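Local structure of putative LacI-family transcriptional regulator (Bacteroides fragilis, 3GBV) at residues 113-118 with 248-253; 122-127 with 205-210; 127-132 with 136-141. The protein probably acts as a transcriptional regulator of the LacI family, its periplasmic-binding-protein-like domain presumably sensing a small ligand. One frame throughout, in Å; residues are numbered along the deposited sequence.

Contact 1. Residues 113-118 with 248-253; sequences FGQNSH and FLIAQQ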
loop_
_atom_site.group_PDB
_atom_site.type_symbol
_atom_site.label_atom_id
_atom_site.label_comp_id
_atom_site.label_asym_id
_atom_site.label_seq_id
_atom_site.Cartn_x
_atom_site.Cartn_y
_atom_site.Cartn_z
ATOM N N PHE A 113 1.194 -13.560 12.026
ATOM C CA PHE A 113 1.475 -12.496 11.075
ATOM C C PHE A 113 0.908 -12.955 9.748
ATOM O O PHE A 113 1.326 -13.986 9.199
ATOM C CB PHE A 113 2.983 -12.259 10.937
ATOM C CG PHE A 113 3.610 -11.634 12.147
ATOM C CD1 PHE A 113 3.581 -10.260 12.326
ATOM C CD2 PHE A 113 4.203 -12.426 13.129
ATOM C CE1 PHE A 113 4.125 -9.679 13.465
ATOM C CE2 PHE A 113 4.749 -11.854 14.271
ATOM C CZ PHE A 113 4.709 -10.479 14.439
ATOM N N GLY A 114 -0.052 -12.186 9.250
ATOM C CA GLY A 114 -0.694 -12.500 7.991
ATOM C C GLY A 114 -1.907 -11.609 7.814
ATOM O O GLY A 114 -2.226 -10.789 8.682
ATOM N N GLN A 115 -2.595 -11.753 6.692
ATOM C CA GLN A 115 -3.765 -10.936 6.461
ATOM C C GLN A 115 -4.975 -11.492 7.173
ATOM O O GLN A 115 -5.012 -12.658 7.572
ATOM C CB GLN A 115 -4.113 -10.856 4.972
ATOM C CG GLN A 115 -3.092 -10.190 4.084
ATOM C CD GLN A 115 -3.637 -9.939 2.694
ATOM O OE1 GLN A 115 -4.353 -10.772 2.133
ATOM N NE2 GLN A 115 -3.292 -8.796 2.125
ATOM N N ASN A 116 -5.954 -10.622 7.358
ATOM C CA ASN A 116 -7.212 -11.027 7.921
ATOM C C ASN A 116 -7.844 -11.588 6.631
ATOM O O ASN A 116 -8.377 -10.834 5.799
ATOM C CB ASN A 116 -7.988 -9.812 8.412
ATOM C CG ASN A 116 -9.403 -10.163 8.804
ATOM O OD1 ASN A 116 -10.136 -10.780 8.029
ATOM N ND2 ASN A 116 -9.797 -9.775 10.010
ATOM N N SER A 117 -7.729 -12.903 6.461
ATOM C CA SER A 117 -8.213 -13.593 5.275
ATOM C C SER A 117 -9.646 -13.256 4.873
ATOM O O SER A 117 -9.936 -13.060 3.688
ATOM C CB SER A 117 -8.066 -15.101 5.465
ATOM O OG SER A 117 -8.749 -15.530 6.632
ATOM N N HIS A 118 -10.535 -13.177 5.856
ATOM C CA HIS A 118 -11.928 -12.866 5.583
ATOM C C HIS A 118 -12.063 -11.493 4.931
ATOM O O HIS A 118 -12.705 -11.354 3.893
ATOM C CB HIS A 118 -12.750 -12.920 6.877
ATOM C CG HIS A 118 -14.230 -12.855 6.654
ATOM N ND1 HIS A 118 -14.998 -11.782 7.056
ATOM C CD2 HIS A 118 -15.081 -13.719 6.049
ATOM C CE1 HIS A 118 -16.256 -11.987 6.708
ATOM N NE2 HIS A 118 -16.334 -13.155 6.095
ATOM N N PHE A 248 -5.242 -6.282 -11.131
ATOM C CA PHE A 248 -4.868 -5.893 -9.788
ATOM C C PHE A 248 -4.127 -7.047 -9.121
ATOM O O PHE A 248 -4.376 -8.222 -9.416
ATOM C CB PHE A 248 -6.103 -5.573 -8.928
ATOM C CG PHE A 248 -6.955 -4.440 -9.445
ATOM C CD1 PHE A 248 -6.420 -3.170 -9.636
ATOM C CD2 PHE A 248 -8.313 -4.638 -9.695
ATOM C CE1 PHE A 248 -7.225 -2.117 -10.067
ATOM C CE2 PHE A 248 -9.125 -3.586 -10.129
ATOM C CZ PHE A 248 -8.582 -2.322 -10.314
ATOM N N LEU A 249 -3.208 -6.688 -8.233
ATOM C CA LEU A 249 -2.478 -7.656 -7.433
ATOM C C LEU A 249 -2.626 -7.153 -5.998
ATOM O O LEU A 249 -2.524 -5.952 -5.735
ATOM C CB LEU A 249 -0.992 -7.722 -7.815
ATOM C CG LEU A 249 -0.642 -8.398 -9.148
ATOM C CD1 LEU A 249 0.860 -8.284 -9.410
ATOM C CD2 LEU A 249 -1.079 -9.861 -9.117
ATOM N N ILE A 250 -2.897 -8.068 -5.079
ATOM C CA ILE A 250 -3.035 -7.713 -3.679
ATOM C C ILE A 250 -1.787 -8.204 -2.972
ATOM O O ILE A 250 -1.434 -9.375 -3.068
ATOM C CB ILE A 250 -4.286 -8.359 -3.072
ATOM C CG1 ILE A 250 -5.533 -7.782 -3.771
ATOM C CG2 ILE A 250 -4.308 -8.133 -1.565
ATOM C CD1 ILE A 250 -6.841 -8.500 -3.448
ATOM N N ALA A 251 -1.102 -7.297 -2.283
ATOM C CA ALA A 251 0.124 -7.652 -1.580
ATOM C C ALA A 251 -0.094 -7.699 -0.074
ATOM O O ALA A 251 -1.045 -7.114 0.445
ATOM C CB ALA A 251 1.220 -6.656 -1.922
ATOM N N GLN A 252 0.799 -8.384 0.629
ATOM C CA GLN A 252 0.680 -8.506 2.082
ATOM C C GLN A 252 2.014 -8.311 2.812
ATOM O O GLN A 252 2.135 -8.637 3.994
ATOM C CB GLN A 252 0.107 -9.877 2.428
ATOM C CG GLN A 252 0.967 -11.003 1.908
ATOM C CD GLN A 252 0.377 -12.355 2.184
ATOM O OE1 GLN A 252 0.282 -13.179 1.290
ATOM N NE2 GLN A 252 -0.015 -12.597 3.426
ATOM N N GLN A 253 3.002 -7.774 2.106
ATOM C CA GLN A 253 4.325 -7.537 2.675
ATOM C C GLN A 253 4.951 -8.775 3.327
ATOM O O GLN A 253 5.082 -8.855 4.556
ATOM C CB GLN A 253 4.256 -6.391 3.686
ATOM C CG GLN A 253 4.028 -5.032 3.046
ATOM C CD GLN A 253 3.770 -3.948 4.061
ATOM O OE1 GLN A 253 4.475 -3.833 5.065
ATOM N NE2 GLN A 253 2.762 -3.133 3.799
#
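Gln115 reaches from where the chain leaves the parallel sheet across to Gln252 and Ala251, at the point where strand 246-251 gives way to the loop before helix 254-270. Its CB already points toward that partner, and the first torsion (chi1 -64°) sets CG beside the backbone N and anti to the carbonyl carbon, from where the chain runs on extended. CG lands 3.6 Å from Gln252 CB, and the amide carbon CD follows at 3.8 Å from Gln252 CB, so both lie on the root of the other glutamine; the two side chains cross at about a right angle. At the tip, NE2 is 3.9 Å from Ile250 CG2 and 3.3 Å from Ala251 O, but the angle to that carbonyl is too poor for a hydrogen bond. The NE2 hydrogen bond goes instead to Pro282 O, while OE1 is held by Ser120 OG in the first turn of helix 117-131 and, weakly, by Arg157 NH2. Glutamine suits the place because its length spans the gap, its methylenes pack, and its buried amide can donate and accept at once. Asn116, next in the chain, caps that same helix through Gln119 N. From its own crossing between the two sheets, the Gln115 side chain reaches the other two, packing on Gln252 and hydrogen-bonding Pro282 O. Such a three-crossing hinge is the hallmark of type I periplasmic-binding-protein folds, whose ligand cleft lies beside it; a 1,2-ethanediol near Gln252, probably from the crystallisation liquor, is consistent with a pocket there.

Contact 2. Residues 122-127 with 205-210; sequences YFAARM and ITFNSK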
loop_
_atom_site.group_PDB
_atom_site.type_symbol
_atom_site.label_atom_id
_atom_site.label_comp_id
_atom_site.label_asym_id
_atom_site.label_seq_id
_atom_site.Cartn_x
_atom_site.Cartn_y
_atom_site.Cartn_z
ATOM N N TYR A 122 -13.110 -10.150 1.074
ATOM C CA TYR A 122 -14.233 -9.222 0.961
ATOM C C TYR A 122 -13.772 -8.041 0.088
ATOM O O TYR A 122 -14.483 -7.588 -0.817
ATOM C CB TYR A 122 -14.619 -8.732 2.361
ATOM C CG TYR A 122 -15.930 -7.986 2.442
ATOM C CD1 TYR A 122 -17.143 -8.667 2.424
ATOM C CD2 TYR A 122 -15.957 -6.598 2.553
ATOM C CE1 TYR A 122 -18.352 -7.983 2.513
ATOM C CE2 TYR A 122 -17.159 -5.901 2.642
ATOM C CZ TYR A 122 -18.352 -6.599 2.621
ATOM O OH TYR A 122 -19.540 -5.902 2.701
ATOM N N PHE A 123 -12.570 -7.554 0.378
ATOM C CA PHE A 123 -11.962 -6.451 -0.361
ATOM C C PHE A 123 -11.716 -6.842 -1.817
ATOM O O PHE A 123 -11.935 -6.040 -2.734
ATOM C CB PHE A 123 -10.621 -6.065 0.286
ATOM C CG PHE A 123 -9.780 -5.129 -0.548
ATOM C CD1 PHE A 123 -9.974 -3.752 -0.498
ATOM C CD2 PHE A 123 -8.782 -5.630 -1.376
ATOM C CE1 PHE A 123 -9.175 -2.889 -1.260
ATOM C CE2 PHE A 123 -7.982 -4.772 -2.141
ATOM C CZ PHE A 123 -8.178 -3.401 -2.083
ATOM N N ALA A 124 -11.246 -8.073 -2.017
ATOM C CA ALA A 124 -10.953 -8.587 -3.350
ATOM C C ALA A 124 -12.223 -8.609 -4.184
ATOM O O ALA A 124 -12.188 -8.319 -5.373
ATOM C CB ALA A 124 -10.354 -9.983 -3.260
ATOM N N ALA A 125 -13.340 -8.937 -3.544
ATOM C CA ALA A 125 -14.634 -8.979 -4.211
ATOM C C ALA A 125 -15.024 -7.585 -4.690
ATOM O O ALA A 125 -15.471 -7.418 -5.827
ATOM C CB ALA A 125 -15.698 -9.520 -3.264
ATOM N N ARG A 126 -14.863 -6.595 -3.812
ATOM C CA ARG A 126 -15.174 -5.206 -4.144
ATOM C C ARG A 126 -14.403 -4.788 -5.388
ATOM O O ARG A 126 -14.975 -4.261 -6.340
ATOM C CB ARG A 126 -14.792 -4.282 -2.975
ATOM C CG ARG A 126 -14.648 -2.787 -3.319
ATOM C CD ARG A 126 -15.950 -2.180 -3.782
ATOM N NE ARG A 126 -15.804 -0.779 -4.195
ATOM C CZ ARG A 126 -15.568 0.244 -3.371
ATOM N NH1 ARG A 126 -15.440 0.048 -2.066
ATOM N NH2 ARG A 126 -15.480 1.476 -3.856
HETATM N N MSE A 127 -13.100 -5.040 -5.384
HETATM C CA MSE A 127 -12.250 -4.653 -6.515
HETATM C C MSE A 127 -12.596 -5.382 -7.808
HETATM O O MSE A 127 -12.528 -4.796 -8.891
HETATM C CB MSE A 127 -10.763 -4.881 -6.194
HETATM C CG MSE A 127 -10.233 -4.105 -4.986
HETATM SE SE MSE A 127 -10.586 -2.197 -5.198
HETATM C CE MSE A 127 -9.495 -1.722 -6.803
ATOM N N ILE A 205 -10.548 -14.414 -10.675
ATOM C CA ILE A 205 -9.725 -14.151 -9.506
ATOM C C ILE A 205 -9.183 -15.450 -8.922
ATOM O O ILE A 205 -9.808 -16.501 -9.054
ATOM C CB ILE A 205 -10.559 -13.418 -8.411
ATOM C CG1 ILE A 205 -9.705 -13.137 -7.174
ATOM C CG2 ILE A 205 -11.768 -14.276 -8.007
ATOM C CD1 ILE A 205 -10.408 -12.255 -6.157
ATOM N N THR A 206 -8.007 -15.373 -8.301
ATOM C CA THR A 206 -7.394 -16.514 -7.637
ATOM C C THR A 206 -6.930 -16.046 -6.251
ATOM O O THR A 206 -6.589 -14.874 -6.069
ATOM C CB THR A 206 -6.175 -17.064 -8.413
ATOM O OG1 THR A 206 -5.756 -18.293 -7.805
ATOM C CG2 THR A 206 -5.010 -16.087 -8.375
ATOM N N PHE A 207 -6.912 -16.950 -5.279
ATOM C CA PHE A 207 -6.496 -16.580 -3.928
ATOM C C PHE A 207 -5.146 -17.141 -3.545
ATOM O O PHE A 207 -4.668 -16.910 -2.439
ATOM C CB PHE A 207 -7.560 -17.005 -2.912
ATOM C CG PHE A 207 -8.876 -16.346 -3.135
ATOM C CD1 PHE A 207 -9.025 -14.980 -2.926
ATOM C CD2 PHE A 207 -9.955 -17.074 -3.625
ATOM C CE1 PHE A 207 -10.234 -14.345 -3.210
ATOM C CE2 PHE A 207 -11.163 -16.452 -3.912
ATOM C CZ PHE A 207 -11.308 -15.084 -3.706
ATOM N N ASN A 208 -4.535 -17.899 -4.448
ATOM C CA ASN A 208 -3.209 -18.419 -4.165
ATOM C C ASN A 208 -2.305 -17.369 -4.788
ATOM O O ASN A 208 -2.808 -16.382 -5.318
ATOM C CB ASN A 208 -3.002 -19.819 -4.771
ATOM C CG ASN A 208 -3.288 -19.879 -6.262
ATOM O OD1 ASN A 208 -2.626 -19.220 -7.069
ATOM N ND2 ASN A 208 -4.272 -20.692 -6.637
ATOM N N SER A 209 -0.991 -17.550 -4.737
ATOM C CA SER A 209 -0.105 -16.527 -5.284
ATOM C C SER A 209 0.479 -16.816 -6.662
ATOM O O SER A 209 1.421 -16.147 -7.085
ATOM C CB SER A 209 1.033 -16.263 -4.299
ATOM O OG SER A 209 1.718 -17.459 -3.979
ATOM N N LYS A 210 -0.090 -17.795 -7.358
ATOM C CA LYS A 210 0.389 -18.200 -8.677
ATOM C C LYS A 210 -0.564 -17.747 -9.784
ATOM O O LYS A 210 -0.855 -18.516 -10.702
ATOM C CB LYS A 210 0.513 -19.726 -8.736
ATOM C CG LYS A 210 1.087 -20.373 -7.482
ATOM C CD LYS A 210 2.598 -20.239 -7.404
ATOM C CE LYS A 210 3.296 -21.371 -8.150
ATOM N NZ LYS A 210 3.046 -22.704 -7.517
#
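Ala124 presses its methyl group against Ile205 and Phe207, where helix 117-131 lies on one face of the mixed sheet, a helix-on-sheet layer of the alpha/beta sandwich in this lobe. The first shell is small and wholly apolar. Ala124 CB meets Ile205 CD1 at 3.7 Å and stands at the edge of the Phe207 ring, near its plane, 4.4 Å from CE1. Alanine's small side chain leaves room for Ile205 to fill the 8.4 Å between the CA atoms of Ala124 and Ile205. Ile205 does so because CG1 stands anti to the backbone N (chi1 180°) and CD1 continues the same extended line toward the helix.

One shell out, Tyr231 touches both Ala124 and Phe207, and Ile229 packs on Ile205, so the neighbouring strand 227-231 flanks the contact. On another side of the helix, Met127, a selenomethionine here, lays CG over one face of the Phe123 ring, 3.6 Å above its plane and toward the rim. Arg126 turns to the dimer partner and makes a salt bridge with Glu289 of the second subunit.

Past the Phe207 contact the chain is in a loop. Asn208, whose short amide can reach forward to the main chain two residues on, forms an Asx turn: its OD1 accepts from Lys210 N at 2.9 Å, with an N-H...O angle of 154°, the donor lying in the carbonyl plane on a lone pair.

Contact 3. Residues 127-132 with 136-141; sequences MLMLLA and REIVIF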
loop_
_atom_site.group_PDB
_atom_site.type_symbol
_atom_site.label_atom_id
_atom_site.label_comp_id
_atom_site.label_asym_id
_atom_site.label_seq_id
_atom_site.Cartn_x
_atom_site.Cartn_y
_atom_site.Cartn_z
HETATM N N MSE A 127 -13.100 -5.040 -5.384
HETATM C CA MSE A 127 -12.250 -4.653 -6.515
HETATM C C MSE A 127 -12.596 -5.382 -7.808
HETATM O O MSE A 127 -12.528 -4.796 -8.891
HETATM C CB MSE A 127 -10.763 -4.881 -6.194
HETATM C CG MSE A 127 -10.233 -4.105 -4.986
HETATM SE SE MSE A 127 -10.586 -2.197 -5.198
HETATM C CE MSE A 127 -9.495 -1.722 -6.803
ATOM N N LEU A 128 -12.948 -6.659 -7.705
ATOM C CA LEU A 128 -13.302 -7.430 -8.888
ATOM C C LEU A 128 -14.592 -6.901 -9.516
ATOM O O LEU A 128 -14.718 -6.827 -10.744
ATOM C CB LEU A 128 -13.489 -8.905 -8.547
ATOM C CG LEU A 128 -13.831 -9.768 -9.767
ATOM C CD1 LEU A 128 -12.575 -9.965 -10.599
ATOM C CD2 LEU A 128 -14.393 -11.108 -9.329
HETATM N N MSE A 129 -15.545 -6.535 -8.670
HETATM C CA MSE A 129 -16.829 -6.030 -9.143
HETATM C C MSE A 129 -16.760 -4.635 -9.755
HETATM O O MSE A 129 -17.679 -4.218 -10.454
HETATM C CB MSE A 129 -17.848 -6.058 -8.003
HETATM C CG MSE A 129 -18.203 -7.469 -7.602
HETATM SE SE MSE A 129 -18.876 -8.420 -9.213
HETATM C CE MSE A 129 -17.445 -9.571 -9.759
ATOM N N LEU A 130 -15.683 -3.913 -9.462
ATOM C CA LEU A 130 -15.460 -2.575 -10.012
ATOM C C LEU A 130 -15.072 -2.815 -11.473
ATOM O O LEU A 130 -15.326 -1.997 -12.356
ATOM C CB LEU A 130 -14.290 -1.883 -9.293
ATOM C CG LEU A 130 -13.781 -0.577 -9.936
ATOM C CD1 LEU A 130 -14.781 0.540 -9.665
ATOM C CD2 LEU A 130 -12.403 -0.197 -9.379
ATOM N N LEU A 131 -14.447 -3.969 -11.684
ATOM C CA LEU A 131 -13.962 -4.435 -12.975
ATOM C C LEU A 131 -15.066 -5.127 -13.783
ATOM O O LEU A 131 -15.198 -4.912 -14.989
ATOM C CB LEU A 131 -12.833 -5.434 -12.728
ATOM C CG LEU A 131 -11.480 -5.359 -13.419
ATOM C CD1 LEU A 131 -10.814 -4.033 -13.153
ATOM C CD2 LEU A 131 -10.622 -6.490 -12.894
ATOM N N ALA A 132 -15.856 -5.962 -13.105
ATOM C CA ALA A 132 -16.920 -6.729 -13.749
ATOM C C ALA A 132 -18.322 -6.196 -13.508
ATOM O O ALA A 132 -19.284 -6.966 -13.481
ATOM C CB ALA A 132 -16.848 -8.170 -13.293
ATOM N N ARG A 136 -22.443 -11.235 -15.949
ATOM C CA ARG A 136 -23.350 -12.251 -15.445
ATOM C C ARG A 136 -22.614 -13.323 -14.638
ATOM O O ARG A 136 -23.190 -13.948 -13.741
ATOM C CB ARG A 136 -24.113 -12.886 -16.613
ATOM C CG ARG A 136 -25.021 -11.911 -17.375
ATOM C CD ARG A 136 -26.332 -11.621 -16.637
ATOM N NE ARG A 136 -26.163 -10.856 -15.397
ATOM C CZ ARG A 136 -26.067 -9.526 -15.320
ATOM N NH1 ARG A 136 -26.120 -8.777 -16.414
ATOM N NH2 ARG A 136 -25.924 -8.941 -14.137
ATOM N N GLU A 137 -21.341 -13.530 -14.950
ATOM C CA GLU A 137 -20.558 -14.532 -14.240
ATOM C C GLU A 137 -19.114 -14.111 -14.062
ATOM O O GLU A 137 -18.603 -13.266 -14.790
ATOM C CB GLU A 137 -20.554 -15.862 -14.998
ATOM C CG GLU A 137 -21.904 -16.478 -15.258
ATOM C CD GLU A 137 -21.798 -17.725 -16.116
ATOM O OE1 GLU A 137 -21.377 -17.608 -17.287
ATOM O OE2 GLU A 137 -22.129 -18.824 -15.624
ATOM N N ILE A 138 -18.463 -14.728 -13.086
ATOM C CA ILE A 138 -17.051 -14.493 -12.816
ATOM C C ILE A 138 -16.534 -15.852 -12.390
ATOM O O ILE A 138 -17.324 -16.760 -12.102
ATOM C CB ILE A 138 -16.835 -13.436 -11.695
ATOM C CG1 ILE A 138 -17.540 -13.853 -10.399
ATOM C CG2 ILE A 138 -17.361 -12.087 -12.155
ATOM C CD1 ILE A 138 -16.724 -14.779 -9.508
ATOM N N VAL A 139 -15.223 -16.025 -12.363
ATOM C CA VAL A 139 -14.693 -17.318 -11.978
ATOM C C VAL A 139 -13.538 -17.238 -11.004
ATOM O O VAL A 139 -12.702 -16.340 -11.079
ATOM C CB VAL A 139 -14.244 -18.123 -13.216
ATOM C CG1 VAL A 139 -13.192 -17.341 -13.990
ATOM C CG2 VAL A 139 -13.706 -19.487 -12.790
ATOM N N ILE A 140 -13.518 -18.186 -10.078
ATOM C CA ILE A 140 -12.456 -18.297 -9.096
ATOM C C ILE A 140 -11.516 -19.373 -9.625
ATOM O O ILE A 140 -11.965 -20.464 -9.981
ATOM C CB ILE A 140 -12.981 -18.784 -7.732
ATOM C CG1 ILE A 140 -13.939 -17.755 -7.134
ATOM C CG2 ILE A 140 -11.800 -19.064 -6.807
ATOM C CD1 ILE A 140 -14.663 -18.246 -5.913
ATOM N N PHE A 141 -10.223 -19.068 -9.678
ATOM C CA PHE A 141 -9.226 -20.021 -10.141
ATOM C C PHE A 141 -8.489 -20.603 -8.939
ATOM O O PHE A 141 -8.018 -19.861 -8.063
ATOM C CB PHE A 141 -8.209 -19.334 -11.054
ATOM C CG PHE A 141 -8.767 -18.901 -12.376
ATOM C CD1 PHE A 141 -8.992 -19.833 -13.392
ATOM C CD2 PHE A 141 -9.074 -17.563 -12.610
ATOM C CE1 PHE A 141 -9.515 -19.436 -14.627
ATOM C CE2 PHE A 141 -9.597 -17.155 -13.837
ATOM C CZ PHE A 141 -9.818 -18.092 -14.847
#
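Ile138 receives Leu128 and Met129 from the last turns of helix 117-131, and Ala132 just after it. This is a tight alpha-beta unit: the helix ends, a short connection, residues 132-136, turns the chain, and strand 137-144 enters the mixed sheet beneath the helix it has just left.

The contacts between the two segments are apolar. Leu128, its CG anti to the backbone N (chi1 -179°), brings CD2 to 4.1 Å from Ile138 CB. Met129, present as selenomethionine, starts off to one side but bends at both chi2 and chi3, and this curl brings its methyl back over the strand to meet Ile138 at about a right angle. Ala132 adds a methyl 4.1 Å from Ile138 CG2, and being small it lets the chain begin its turn close to the sheet. A branched isoleucine fits here, since CB meets Leu128 while the CG2 branch meets Met129 and Ala132. Around this cluster, Met165 of helix 152-168 touches both Met129 and Ile138, and Ile174 of strand 173-180 packs on Ile138 as well.

The hydrogen bonds here are mostly between backbone atoms. Ala132 N still closes a helical bond to Leu128 O at 2.8 Å, although several neighbouring bonds in this final turn are weak. In the strand, Ile138 pairs with Asn173 and Leu175, and Val139 with His203 and Ile205, so the strand is held between two neighbours. Glu137 points its CB away from the helix, as suits a carboxylate beside an apolar layer. Packing is tightest at the selenomethionine methyl, where Met129 CE lies 3.5 Å from Ile138 CG2, closer than usual for two carbons.

In the fold
Helix 117-131 runs through all three contacts: its entry belongs to contact 1, its middle to contact 2 and its end to contact 3, the last two sharing Met127. Centres of contacts 1 and 2 lie about 9 Å apart, those of 2 and 3 also about 9 Å, and those of 1 and 3 about 18 Å, so they follow one another along the helix. In sequence contact 3 lies within the span of contact 2, and contact 2 within that of contact 1. All reach the mixed sheet, where strands 137-144 and 203-206 are neighbours. The helix therefore leads from the interlobe hinge toward the far end of one lobe, and residues of every contact also meet the second subunit.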